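Local coordinates for protein cytochrome c (Pseudomonas aeruginosa, PDB 6RTE) that dehydrogenates dihydro-heme d1 to heme d1 in the final step of heme d1 biosynthesis, and joins a c-type cytochrome domain to an eight-bladed beta-propeller, at residues G54-G57 with L63-E66; E78-G83 with D102-Y107; A172-R177 with V193-R198. All coordinates share one frame; numbering follows the deposited sequence.

Contact 1: residues G54-G57 with L63-E66; sequences GRLG and LLPE. With HEC (heme c), chain C.
Arg55 and Leu63 are tied together twice, through the backbone and through the arginine side chain, within the loop between helix 48-51 and helix 73-82 of the cytochrome c domain. Leu63 N donates to Arg55 O over 2.9 Å, nearly straight at 167°. In return Arg55 NH1 reaches Leu63 O at 3.1 Å, lying in the carbonyl plane on a lone pair, although the oxygen stands tilted out of the guanidinium plane. Arg55 CD passes 3.2 Å from Leu63 O, and the bend at chi3 (-93°) then brings NH1 to the same oxygen. Leu64 CD2 lies over one face of the guanidinium, and Pro65 CD approaches Arg55 NH1 at 3.7 Å. Beside these contacts, Leu56 CD2 meets Leu64 CD1 at 4.2 Å. Leu63, pinned at both N and O, makes part of the heme c pocket: CD1 lies over the porphyrin face, 3.7 Å from HEC CHB, and CD2 near HEC C3A. Further out, Tyr107 makes a cation-pi contact with Arg55, and Ser67 OG bonds Leu64 N. Arginine suits this irregular loop because it can satisfy two carbonyls at once, Leu63 O and Gln110 O; its buried charge is probably stabilised by these oxygens and by the Tyr107 ring.

Contact 2: residues E78-G83 with D102-Y107; sequences EVILHG and DALVAY. With HEC (heme c), chain C.
Two N-H groups converge on Glu78 O, His82 N at 2.9 Å and, weakly, Leu81 N at 3.3 Å, in the last turn of the helix whose Ile80 reaches across to Val105 and Leu104. Gly83 N follows with a bond to Val79 O of 2.8 Å and then leaves the helix with positive phi (81°), a conformation that glycine adopts easily. The contact itself is wholly apolar, and the two helices line the heme c pocket of the c-type cytochrome domain. Ile80 has CG1 anti to its carbonyl carbon (chi1 -67°), and its extended chain carries CD1 toward the other helix, 3.9 Å from Val105 CG2 and 4.3 Å from Leu104 CB. The same methyl lies 3.5 Å from HEC CMB at the porphyrin rim, so the CG1-CD1 arm of isoleucine packs where the two helices and the heme meet. Leu104 CD1 turns to the heme as well, 3.5 Å from HEC CBB, whereas Val79 CG1 sits over a porphyrin face near HEC C2A. Branched aliphatic residues suit this lining, since they pack against the macrocycle and offer it no polar group. Helix 73-82 and helix 98-109 are joined again by the salt bridge of Asp102 OD1 with Arg77 NE. Leu104 also packs on Leu42 of helix 38-46 and on Leu96 in a loop, while Tyr107 reaches Glu40 of helix 38-46.

Contact 3: residues A172-R177 with V193-R198; sequences ARFPSR and VYFASR. With HEC (heme c), chain C.
Phe174 holds CG between its backbone N and carbonyl carbon (chi1 55°), while Phe195 sets CG anti to its carbonyl carbon (chi1 -58°), and the two rings thereby come at each other from opposite directions. The contact joins adjacent blades of the beta-propeller: strand 169-175 is one edge strand of the blade whose other edge is the C-terminal strand 491-496, and strand 192-197 belongs to the next blade. Phe195 CE2 meets the edge of the Phe174 ring, near its plane, 4.1 Å from CZ; Phe174 also stacks with Tyr205. Such large flat groups suit the seam between sheets that share no backbone bonding here. Further along both segments, Arg177 CB touches Ser197 CB at 3.7 Å, a closeness that a small serine permits. Arg177 then bends at chi2 (-78°) and leads away to a salt bridge with Glu215 and a cation-pi contact with Trp201, whose backbone N is paired with Ser197 OG. Ser176 OG donates to the next residue's carbonyl, Arg177 O, over 2.9 Å. The side chain of Arg198 reaches out from the propeller to a heme c propionate, where one oxygen, HEC O1A, accepts from both Arg198 NH1 at 2.8 Å and NH2 at 3.0 Å.

Overall arrangement
Heme c is the common partner of all three contacts. Contacts 1 and 2 belong to the cytochrome domain, their centres 14 Å apart, and they touch where Arg55 NH1 packs 3.3 Å from Tyr107 O. Leu63 of contact 1 and Val79 of contact 2 lie over opposite faces of the porphyrin, so the heme is held between them, while Ile80 and Leu104 line its rim. Contact 3 lies in the propeller, its centre 20 Å from that of contact 1 and 28 Å from that of contact 2, yet Arg198 spans the domain boundary to a propionate. Arg84, just beyond 78-83, also hydrogen-bonds the heme, which thus links both domains.

Contact 1: residues G54-G57 with L63-E66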
loop_
_atom_site.group_PDB
_atom_site.type_symbol
_atom_site.label_atom_id
_atom_site.label_comp_id
_atom_site.label_asym_id
_atom_site.label_seq_id
_atom_site.Cartn_x
_atom_site.Cartn_y
_atom_site.Cartn_z
ATOM N N GLY A 54 -21.744 -6.386 14.817
ATOM C CA GLY A 54 -21.855 -5.755 13.522
ATOM C C GLY A 54 -20.836 -6.205 12.495
ATOM O O GLY A 54 -20.786 -5.631 11.404
ATOM N N ARG A 55 -20.031 -7.216 12.807
ATOM C CA ARG A 55 -18.948 -7.684 11.950
ATOM C C ARG A 55 -17.823 -6.662 11.838
ATOM O O ARG A 55 -17.026 -6.719 10.896
ATOM C CB ARG A 55 -19.448 -8.042 10.548
ATOM C CG ARG A 55 -20.567 -9.094 10.520
ATOM C CD ARG A 55 -20.898 -9.454 9.083
ATOM N NE ARG A 55 -21.993 -8.643 8.558
ATOM C CZ ARG A 55 -22.175 -8.355 7.269
ATOM N NH1 ARG A 55 -21.323 -8.781 6.359
ATOM N NH2 ARG A 55 -23.219 -7.626 6.893
ATOM N N LEU A 56 -17.736 -5.733 12.792
ATOM C CA LEU A 56 -16.739 -4.670 12.727
ATOM C C LEU A 56 -15.339 -5.148 13.073
ATOM O O LEU A 56 -14.371 -4.467 12.721
ATOM C CB LEU A 56 -17.127 -3.526 13.663
ATOM C CG LEU A 56 -18.391 -2.757 13.298
ATOM C CD1 LEU A 56 -18.500 -1.511 14.156
ATOM C CD2 LEU A 56 -18.412 -2.398 11.825
ATOM N N GLY A 57 -15.209 -6.282 13.743
ATOM C CA GLY A 57 -13.927 -6.844 14.108
ATOM C C GLY A 57 -13.715 -6.846 15.612
ATOM O O GLY A 57 -14.461 -6.243 16.382
ATOM N N LEU A 63 -15.460 -8.309 9.014
ATOM C CA LEU A 63 -16.070 -9.221 8.051
ATOM C C LEU A 63 -17.228 -8.551 7.325
ATOM O O LEU A 63 -18.310 -9.135 7.155
ATOM C CB LEU A 63 -16.544 -10.504 8.734
ATOM C CG LEU A 63 -15.473 -11.408 9.360
ATOM C CD1 LEU A 63 -16.151 -12.648 9.920
ATOM C CD2 LEU A 63 -14.370 -11.806 8.370
ATOM N N LEU A 64 -17.025 -7.329 6.896
ATOM C CA LEU A 64 -17.980 -6.643 6.039
ATOM C C LEU A 64 -17.719 -6.987 4.581
ATOM O O LEU A 64 -16.644 -7.477 4.231
ATOM C CB LEU A 64 -17.878 -5.135 6.246
ATOM C CG LEU A 64 -18.299 -4.608 7.613
ATOM C CD1 LEU A 64 -17.891 -3.157 7.760
ATOM C CD2 LEU A 64 -19.803 -4.755 7.822
ATOM N N PRO A 65 -18.688 -6.747 3.697
ATOM C CA PRO A 65 -18.454 -7.041 2.272
ATOM C C PRO A 65 -17.206 -6.369 1.734
ATOM O O PRO A 65 -16.419 -7.019 1.034
ATOM C CB PRO A 65 -19.733 -6.527 1.598
ATOM C CG PRO A 65 -20.767 -6.630 2.650
ATOM C CD PRO A 65 -20.074 -6.303 3.948
ATOM N N GLU A 66 -16.985 -5.098 2.094
ATOM C CA GLU A 66 -15.765 -4.409 1.698
ATOM C C GLU A 66 -14.530 -5.129 2.228
ATOM O O GLU A 66 -13.518 -5.232 1.530
ATOM C CB GLU A 66 -15.778 -2.958 2.208
ATOM C CG GLU A 66 -16.817 -2.045 1.569
ATOM C CD GLU A 66 -18.201 -2.132 2.225
ATOM O OE1 GLU A 66 -18.481 -3.074 3.010
ATOM O OE2 GLU A 66 -19.016 -1.235 1.943
HETATM FE FE HEC C . -13.112 -16.122 12.107
HETATM C CHA HEC C . -10.665 -15.203 9.983
HETATM C CHB HEC C . -15.384 -16.201 9.517
HETATM C CHC HEC C . -15.553 -17.417 14.237
HETATM C CHD HEC C . -11.129 -15.565 14.779
HETATM N NA HEC C . -13.055 -15.783 10.142
HETATM C C1A HEC C . -11.922 -15.407 9.462
HETATM C C2A HEC C . -12.234 -15.248 8.089
HETATM C C3A HEC C . -13.552 -15.532 7.955
HETATM C C4A HEC C . -14.071 -15.858 9.233
HETATM C CMA HEC C . -14.325 -15.488 6.672
HETATM C CAA HEC C . -11.279 -14.839 6.989
HETATM C CBA HEC C . -11.245 -13.302 6.923
HETATM C CGA HEC C . -10.266 -12.699 5.946
HETATM O O1A HEC C . -10.086 -11.455 5.945
HETATM O O2A HEC C . -9.631 -13.404 5.153
HETATM N NB HEC C . -15.119 -16.700 11.901
HETATM C C1B HEC C . -15.825 -16.641 10.777
HETATM C C2B HEC C . -17.151 -17.105 11.023
HETATM C C3B HEC C . -17.228 -17.464 12.341
HETATM C C4B HEC C . -15.884 -17.187 12.894
HETATM C CMB HEC C . -18.246 -17.186 10.001
HETATM C CAB HEC C . -18.329 -18.047 13.161
HETATM C CBB HEC C . -19.069 -19.103 12.342
HETATM N NC HEC C . -13.326 -16.454 14.157
HETATM C C1C HEC C . -14.376 -16.974 14.833
HETATM C C2C HEC C . -14.062 -16.995 16.208
HETATM C C3C HEC C . -12.784 -16.477 16.366
HETATM C C4C HEC C . -12.344 -16.123 15.056
HETATM C CMC HEC C . -14.995 -17.509 17.264
HETATM C CAC HEC C . -11.956 -16.219 17.563
HETATM C CBC HEC C . -11.419 -17.377 18.395
HETATM N ND HEC C . -11.324 -15.529 12.330
HETATM C C1D HEC C . -10.671 -15.356 13.482
HETATM C C2D HEC C . -9.302 -14.884 13.233
HETATM C C3D HEC C . -9.161 -14.786 11.908
HETATM C C4D HEC C . -10.458 -15.186 11.350
HETATM C CMD HEC C . -8.256 -14.577 14.272
HETATM C CAD HEC C . -7.933 -14.326 11.161
HETATM C CBD HEC C . -6.986 -15.495 10.878
HETATM C CGD HEC C . -5.747 -15.079 10.120
HETATM O O1D HEC C . -4.773 -14.630 10.743
HETATM O O2D HEC C . -5.671 -15.178 8.887
#

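Contact 2: residues E78-G83 with D102-Y107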
loop_
_atom_site.group_PDB
_atom_site.type_symbol
_atom_site.label_atom_id
_atom_site.label_comp_id
_atom_site.label_asym_id
_atom_site.label_seq_id
_atom_site.Cartn_x
_atom_site.Cartn_y
_atom_site.Cartn_z
ATOM N N GLU A 78 -14.730 -22.246 2.909
ATOM C CA GLU A 78 -13.750 -23.242 3.323
ATOM C C GLU A 78 -13.045 -22.817 4.600
ATOM O O GLU A 78 -12.722 -23.669 5.438
ATOM C CB GLU A 78 -12.744 -23.487 2.197
ATOM C CG GLU A 78 -13.353 -24.100 0.938
ATOM C CD GLU A 78 -13.711 -25.577 1.103
ATOM O OE1 GLU A 78 -13.595 -26.107 2.229
ATOM O OE2 GLU A 78 -14.106 -26.210 0.100
ATOM N N VAL A 79 -12.818 -21.508 4.773
ATOM C CA VAL A 79 -12.224 -21.005 6.003
ATOM C C VAL A 79 -13.157 -21.243 7.185
ATOM O O VAL A 79 -12.715 -21.630 8.275
ATOM C CB VAL A 79 -11.876 -19.509 5.858
ATOM C CG1 VAL A 79 -11.381 -18.955 7.182
ATOM C CG2 VAL A 79 -10.825 -19.302 4.780
ATOM N N ILE A 80 -14.459 -21.012 6.992
ATOM C CA ILE A 80 -15.413 -21.214 8.078
ATOM C C ILE A 80 -15.478 -22.685 8.473
ATOM O O ILE A 80 -15.658 -23.020 9.650
ATOM C CB ILE A 80 -16.804 -20.689 7.669
ATOM C CG1 ILE A 80 -16.775 -19.170 7.516
ATOM C CG2 ILE A 80 -17.857 -21.139 8.684
ATOM C CD1 ILE A 80 -18.023 -18.598 6.847
ATOM N N LEU A 81 -15.345 -23.587 7.503
ATOM C CA LEU A 81 -15.553 -25.002 7.787
ATOM C C LEU A 81 -14.300 -25.658 8.353
ATOM O O LEU A 81 -14.380 -26.433 9.314
ATOM C CB LEU A 81 -16.005 -25.732 6.521
ATOM C CG LEU A 81 -17.417 -25.392 6.050
ATOM C CD1 LEU A 81 -17.706 -26.046 4.715
ATOM C CD2 LEU A 81 -18.443 -25.811 7.092
ATOM N N HIS A 82 -13.138 -25.362 7.773
ATOM C CA HIS A 82 -11.904 -26.045 8.133
ATOM C C HIS A 82 -10.908 -25.141 8.840
ATOM O O HIS A 82 -9.894 -25.638 9.344
ATOM C CB HIS A 82 -11.268 -26.639 6.873
ATOM C CG HIS A 82 -12.204 -27.506 6.092
ATOM N ND1 HIS A 82 -12.546 -27.244 4.782
ATOM C CD2 HIS A 82 -12.897 -28.614 6.448
ATOM C CE1 HIS A 82 -13.397 -28.163 4.362
ATOM N NE2 HIS A 82 -13.626 -29.005 5.354
ATOM N N GLY A 83 -11.179 -23.842 8.908
ATOM C CA GLY A 83 -10.284 -22.925 9.560
ATOM C C GLY A 83 -9.139 -22.541 8.651
ATOM O O GLY A 83 -8.993 -23.026 7.528
ATOM N N ASP A 102 -23.548 -22.126 4.265
ATOM C CA ASP A 102 -24.008 -21.254 3.193
ATOM C C ASP A 102 -24.713 -20.027 3.757
ATOM O O ASP A 102 -24.506 -18.904 3.279
ATOM C CB ASP A 102 -24.944 -22.010 2.250
ATOM C CG ASP A 102 -24.308 -23.255 1.662
ATOM O OD1 ASP A 102 -23.067 -23.293 1.519
ATOM O OD2 ASP A 102 -25.059 -24.196 1.341
ATOM N N ALA A 103 -25.552 -20.222 4.779
ATOM C CA ALA A 103 -26.232 -19.090 5.396
ATOM C C ALA A 103 -25.229 -18.074 5.927
ATOM O O ALA A 103 -25.407 -16.860 5.749
ATOM C CB ALA A 103 -27.144 -19.571 6.517
ATOM N N LEU A 104 -24.168 -18.551 6.587
ATOM C CA LEU A 104 -23.186 -17.631 7.147
ATOM C C LEU A 104 -22.462 -16.866 6.044
ATOM O O LEU A 104 -22.299 -15.644 6.139
ATOM C CB LEU A 104 -22.203 -18.397 8.030
ATOM C CG LEU A 104 -22.645 -18.562 9.488
ATOM C CD1 LEU A 104 -21.818 -19.632 10.187
ATOM C CD2 LEU A 104 -22.542 -17.233 10.231
ATOM N N VAL A 105 -22.044 -17.565 4.983
ATOM C CA VAL A 105 -21.373 -16.901 3.870
ATOM C C VAL A 105 -22.283 -15.844 3.261
ATOM O O VAL A 105 -21.865 -14.699 3.018
ATOM C CB VAL A 105 -20.924 -17.927 2.817
ATOM C CG1 VAL A 105 -20.347 -17.220 1.585
ATOM C CG2 VAL A 105 -19.899 -18.883 3.411
ATOM N N ALA A 106 -23.539 -16.210 2.998
ATOM C CA ALA A 106 -24.488 -15.258 2.431
ATOM C C ALA A 106 -24.589 -14.009 3.299
ATOM O O ALA A 106 -24.575 -12.887 2.785
ATOM C CB ALA A 106 -25.860 -15.916 2.263
ATOM N N TYR A 107 -24.669 -14.192 4.620
ATOM C CA TYR A 107 -24.761 -13.067 5.549
ATOM C C TYR A 107 -23.516 -12.184 5.505
ATOM O O TYR A 107 -23.619 -10.951 5.580
ATOM C CB TYR A 107 -24.990 -13.606 6.966
ATOM C CG TYR A 107 -25.004 -12.569 8.065
ATOM C CD1 TYR A 107 -26.072 -11.693 8.207
ATOM C CD2 TYR A 107 -23.959 -12.484 8.980
ATOM C CE1 TYR A 107 -26.090 -10.746 9.226
ATOM C CE2 TYR A 107 -23.965 -11.545 9.994
ATOM C CZ TYR A 107 -25.033 -10.677 10.113
ATOM O OH TYR A 107 -25.043 -9.743 11.123
HETATM FE FE HEC C . -13.112 -16.122 12.107
HETATM C CHA HEC C . -10.665 -15.203 9.983
HETATM C CHB HEC C . -15.384 -16.201 9.517
HETATM C CHC HEC C . -15.553 -17.417 14.237
HETATM C CHD HEC C . -11.129 -15.565 14.779
HETATM N NA HEC C . -13.055 -15.783 10.142
HETATM C C1A HEC C . -11.922 -15.407 9.462
HETATM C C2A HEC C . -12.234 -15.248 8.089
HETATM C C3A HEC C . -13.552 -15.532 7.955
HETATM C C4A HEC C . -14.071 -15.858 9.233
HETATM C CMA HEC C . -14.325 -15.488 6.672
HETATM C CAA HEC C . -11.279 -14.839 6.989
HETATM C CBA HEC C . -11.245 -13.302 6.923
HETATM C CGA HEC C . -10.266 -12.699 5.946
HETATM O O1A HEC C . -10.086 -11.455 5.945
HETATM O O2A HEC C . -9.631 -13.404 5.153
HETATM N NB HEC C . -15.119 -16.700 11.901
HETATM C C1B HEC C . -15.825 -16.641 10.777
HETATM C C2B HEC C . -17.151 -17.105 11.023
HETATM C C3B HEC C . -17.228 -17.464 12.341
HETATM C C4B HEC C . -15.884 -17.187 12.894
HETATM C CMB HEC C . -18.246 -17.186 10.001
HETATM C CAB HEC C . -18.329 -18.047 13.161
HETATM C CBB HEC C . -19.069 -19.103 12.342
HETATM N NC HEC C . -13.326 -16.454 14.157
HETATM C C1C HEC C . -14.376 -16.974 14.833
HETATM C C2C HEC C . -14.062 -16.995 16.208
HETATM C C3C HEC C . -12.784 -16.477 16.366
HETATM C C4C HEC C . -12.344 -16.123 15.056
HETATM C CMC HEC C . -14.995 -17.509 17.264
HETATM C CAC HEC C . -11.956 -16.219 17.563
HETATM C CBC HEC C . -11.419 -17.377 18.395
HETATM N ND HEC C . -11.324 -15.529 12.330
HETATM C C1D HEC C . -10.671 -15.356 13.482
HETATM C C2D HEC C . -9.302 -14.884 13.233
HETATM C C3D HEC C . -9.161 -14.786 11.908
HETATM C C4D HEC C . -10.458 -15.186 11.350
HETATM C CMD HEC C . -8.256 -14.577 14.272
HETATM C CAD HEC C . -7.933 -14.326 11.161
HETATM C CBD HEC C . -6.986 -15.495 10.878
HETATM C CGD HEC C . -5.747 -15.079 10.120
HETATM O O1D HEC C . -4.773 -14.630 10.743
HETATM O O2D HEC C . -5.671 -15.178 8.887
#

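Contact 3: residues A172-R177 with V193-R198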
loop_
_atom_site.group_PDB
_atom_site.type_symbol
_atom_site.label_atom_id
_atom_site.label_comp_id
_atom_site.label_asym_id
_atom_site.label_seq_id
_atom_site.Cartn_x
_atom_site.Cartn_y
_atom_site.Cartn_z
ATOM N N ALA A 172 14.562 -6.238 15.250
ATOM C CA ALA A 172 13.285 -6.277 15.946
ATOM C C ALA A 172 12.270 -6.980 15.054
ATOM O O ALA A 172 12.357 -6.909 13.822
ATOM C CB ALA A 172 12.787 -4.872 16.298
ATOM N N ARG A 173 11.307 -7.638 15.688
ATOM C CA ARG A 173 10.164 -8.211 14.996
ATOM C C ARG A 173 8.960 -8.038 15.907
ATOM O O ARG A 173 9.069 -8.252 17.117
ATOM C CB ARG A 173 10.412 -9.685 14.664
ATOM C CG ARG A 173 9.358 -10.312 13.764
ATOM C CD ARG A 173 9.682 -11.777 13.470
ATOM N NE ARG A 173 8.768 -12.325 12.466
ATOM C CZ ARG A 173 7.754 -13.153 12.717
ATOM N NH1 ARG A 173 7.500 -13.572 13.954
ATOM N NH2 ARG A 173 6.992 -13.571 11.715
ATOM N N PHE A 174 7.832 -7.608 15.348
ATOM C CA PHE A 174 6.644 -7.396 16.162
ATOM C C PHE A 174 5.400 -7.761 15.361
ATOM O O PHE A 174 5.393 -7.654 14.131
ATOM C CB PHE A 174 6.546 -5.939 16.675
ATOM C CG PHE A 174 6.592 -4.878 15.595
ATOM C CD1 PHE A 174 7.800 -4.434 15.083
ATOM C CD2 PHE A 174 5.426 -4.306 15.120
ATOM C CE1 PHE A 174 7.845 -3.443 14.099
ATOM C CE2 PHE A 174 5.464 -3.323 14.144
ATOM C CZ PHE A 174 6.679 -2.895 13.633
ATOM N N PRO A 175 4.349 -8.237 16.035
ATOM C CA PRO A 175 3.090 -8.506 15.329
ATOM C C PRO A 175 2.391 -7.204 14.989
ATOM O O PRO A 175 2.381 -6.259 15.782
ATOM C CB PRO A 175 2.285 -9.337 16.333
ATOM C CG PRO A 175 2.779 -8.853 17.667
ATOM C CD PRO A 175 4.253 -8.563 17.472
ATOM N N SER A 176 1.836 -7.149 13.785
ATOM C CA SER A 176 1.167 -5.949 13.315
ATOM C C SER A 176 -0.345 -6.123 13.403
ATOM O O SER A 176 -0.860 -7.185 13.764
ATOM C CB SER A 176 1.584 -5.628 11.880
ATOM O OG SER A 176 1.076 -6.594 10.969
ATOM N N ARG A 177 -1.064 -5.056 13.073
ATOM C CA ARG A 177 -2.483 -5.186 12.803
ATOM C C ARG A 177 -2.680 -6.073 11.583
ATOM O O ARG A 177 -1.782 -6.253 10.752
ATOM C CB ARG A 177 -3.126 -3.821 12.584
ATOM C CG ARG A 177 -3.086 -2.902 13.803
ATOM C CD ARG A 177 -4.140 -3.274 14.835
ATOM N NE ARG A 177 -3.996 -2.493 16.066
ATOM C CZ ARG A 177 -4.896 -2.460 17.047
ATOM N NH1 ARG A 177 -6.030 -3.141 16.928
ATOM N NH2 ARG A 177 -4.679 -1.728 18.134
ATOM N N VAL A 193 7.623 5.465 11.581
ATOM C CA VAL A 193 6.997 4.739 10.476
ATOM C C VAL A 193 5.519 4.544 10.798
ATOM O O VAL A 193 5.143 4.277 11.950
ATOM C CB VAL A 193 7.721 3.410 10.173
ATOM C CG1 VAL A 193 7.836 2.546 11.385
ATOM C CG2 VAL A 193 7.031 2.653 9.035
ATOM N N TYR A 194 4.687 4.728 9.780
ATOM C CA TYR A 194 3.232 4.749 9.897
ATOM C C TYR A 194 2.659 3.631 9.039
ATOM O O TYR A 194 2.963 3.550 7.846
ATOM C CB TYR A 194 2.669 6.111 9.455
ATOM C CG TYR A 194 3.210 7.288 10.232
ATOM C CD1 TYR A 194 4.485 7.803 9.971
ATOM C CD2 TYR A 194 2.463 7.879 11.237
ATOM C CE1 TYR A 194 4.990 8.877 10.700
ATOM C CE2 TYR A 194 2.964 8.958 11.973
ATOM C CZ TYR A 194 4.222 9.447 11.704
ATOM O OH TYR A 194 4.707 10.518 12.445
ATOM N N PHE A 195 1.857 2.766 9.655
ATOM C CA PHE A 195 1.228 1.642 8.993
ATOM C C PHE A 195 -0.284 1.854 8.937
ATOM O O PHE A 195 -0.881 2.372 9.884
ATOM C CB PHE A 195 1.508 0.328 9.741
ATOM C CG PHE A 195 2.967 -0.005 9.891
ATOM C CD1 PHE A 195 3.636 -0.717 8.901
ATOM C CD2 PHE A 195 3.658 0.357 11.041
ATOM C CE1 PHE A 195 4.991 -1.054 9.051
ATOM C CE2 PHE A 195 5.009 0.022 11.203
ATOM C CZ PHE A 195 5.674 -0.681 10.206
ATOM N N ALA A 196 -0.902 1.422 7.847
ATOM C CA ALA A 196 -2.356 1.374 7.747
ATOM C C ALA A 196 -2.774 -0.070 7.530
ATOM O O ALA A 196 -2.111 -0.817 6.796
ATOM C CB ALA A 196 -2.871 2.262 6.612
ATOM N N SER A 197 -3.862 -0.476 8.174
ATOM C CA SER A 197 -4.368 -1.831 8.008
ATOM C C SER A 197 -5.687 -1.800 7.250
ATOM O O SER A 197 -6.386 -0.780 7.188
ATOM C CB SER A 197 -4.542 -2.545 9.363
ATOM O OG SER A 197 -5.783 -2.237 9.973
ATOM N N ARG A 198 -6.016 -2.954 6.675
ATOM C CA ARG A 198 -7.223 -3.085 5.877
ATOM C C ARG A 198 -8.454 -2.619 6.635
ATOM O O ARG A 198 -9.314 -1.917 6.080
ATOM C CB ARG A 198 -7.398 -4.545 5.448
ATOM C CG ARG A 198 -8.658 -4.794 4.609
ATOM C CD ARG A 198 -8.881 -6.272 4.400
ATOM N NE ARG A 198 -9.630 -6.864 5.497
ATOM C CZ ARG A 198 -9.847 -8.169 5.649
ATOM N NH1 ARG A 198 -9.355 -9.055 4.781
ATOM N NH2 ARG A 198 -10.556 -8.594 6.685
HETATM FE FE HEC C . -13.112 -16.122 12.107
HETATM C CHA HEC C . -10.665 -15.203 9.983
HETATM C CHB HEC C . -15.384 -16.201 9.517
HETATM C CHC HEC C . -15.553 -17.417 14.237
HETATM C CHD HEC C . -11.129 -15.565 14.779
HETATM N NA HEC C . -13.055 -15.783 10.142
HETATM C C1A HEC C . -11.922 -15.407 9.462
HETATM C C2A HEC C . -12.234 -15.248 8.089
HETATM C C3A HEC C . -13.552 -15.532 7.955
HETATM C C4A HEC C . -14.071 -15.858 9.233
HETATM C CMA HEC C . -14.325 -15.488 6.672
HETATM C CAA HEC C . -11.279 -14.839 6.989
HETATM C CBA HEC C . -11.245 -13.302 6.923
HETATM C CGA HEC C . -10.266 -12.699 5.946
HETATM O O1A HEC C . -10.086 -11.455 5.945
HETATM O O2A HEC C . -9.631 -13.404 5.153
HETATM N NB HEC C . -15.119 -16.700 11.901
HETATM C C1B HEC C . -15.825 -16.641 10.777
HETATM C C2B HEC C . -17.151 -17.105 11.023
HETATM C C3B HEC C . -17.228 -17.464 12.341
HETATM C C4B HEC C . -15.884 -17.187 12.894
HETATM C CMB HEC C . -18.246 -17.186 10.001
HETATM C CAB HEC C . -18.329 -18.047 13.161
HETATM C CBB HEC C . -19.069 -19.103 12.342
HETATM N NC HEC C . -13.326 -16.454 14.157
HETATM C C1C HEC C . -14.376 -16.974 14.833
HETATM C C2C HEC C . -14.062 -16.995 16.208
HETATM C C3C HEC C . -12.784 -16.477 16.366
HETATM C C4C HEC C . -12.344 -16.123 15.056
HETATM C CMC HEC C . -14.995 -17.509 17.264
HETATM C CAC HEC C . -11.956 -16.219 17.563
HETATM C CBC HEC C . -11.419 -17.377 18.395
HETATM N ND HEC C . -11.324 -15.529 12.330
HETATM C C1D HEC C . -10.671 -15.356 13.482
HETATM C C2D HEC C . -9.302 -14.884 13.233
HETATM C C3D HEC C . -9.161 -14.786 11.908
HETATM C C4D HEC C . -10.458 -15.186 11.350
HETATM C CMD HEC C . -8.256 -14.577 14.272
HETATM C CAD HEC C . -7.933 -14.326 11.161
HETATM C CBD HEC C . -6.986 -15.495 10.878
HETATM C CGD HEC C . -5.747 -15.079 10.120
HETATM O O1D HEC C . -4.773 -14.630 10.743
HETATM O O2D HEC C . -5.671 -15.178 8.887
#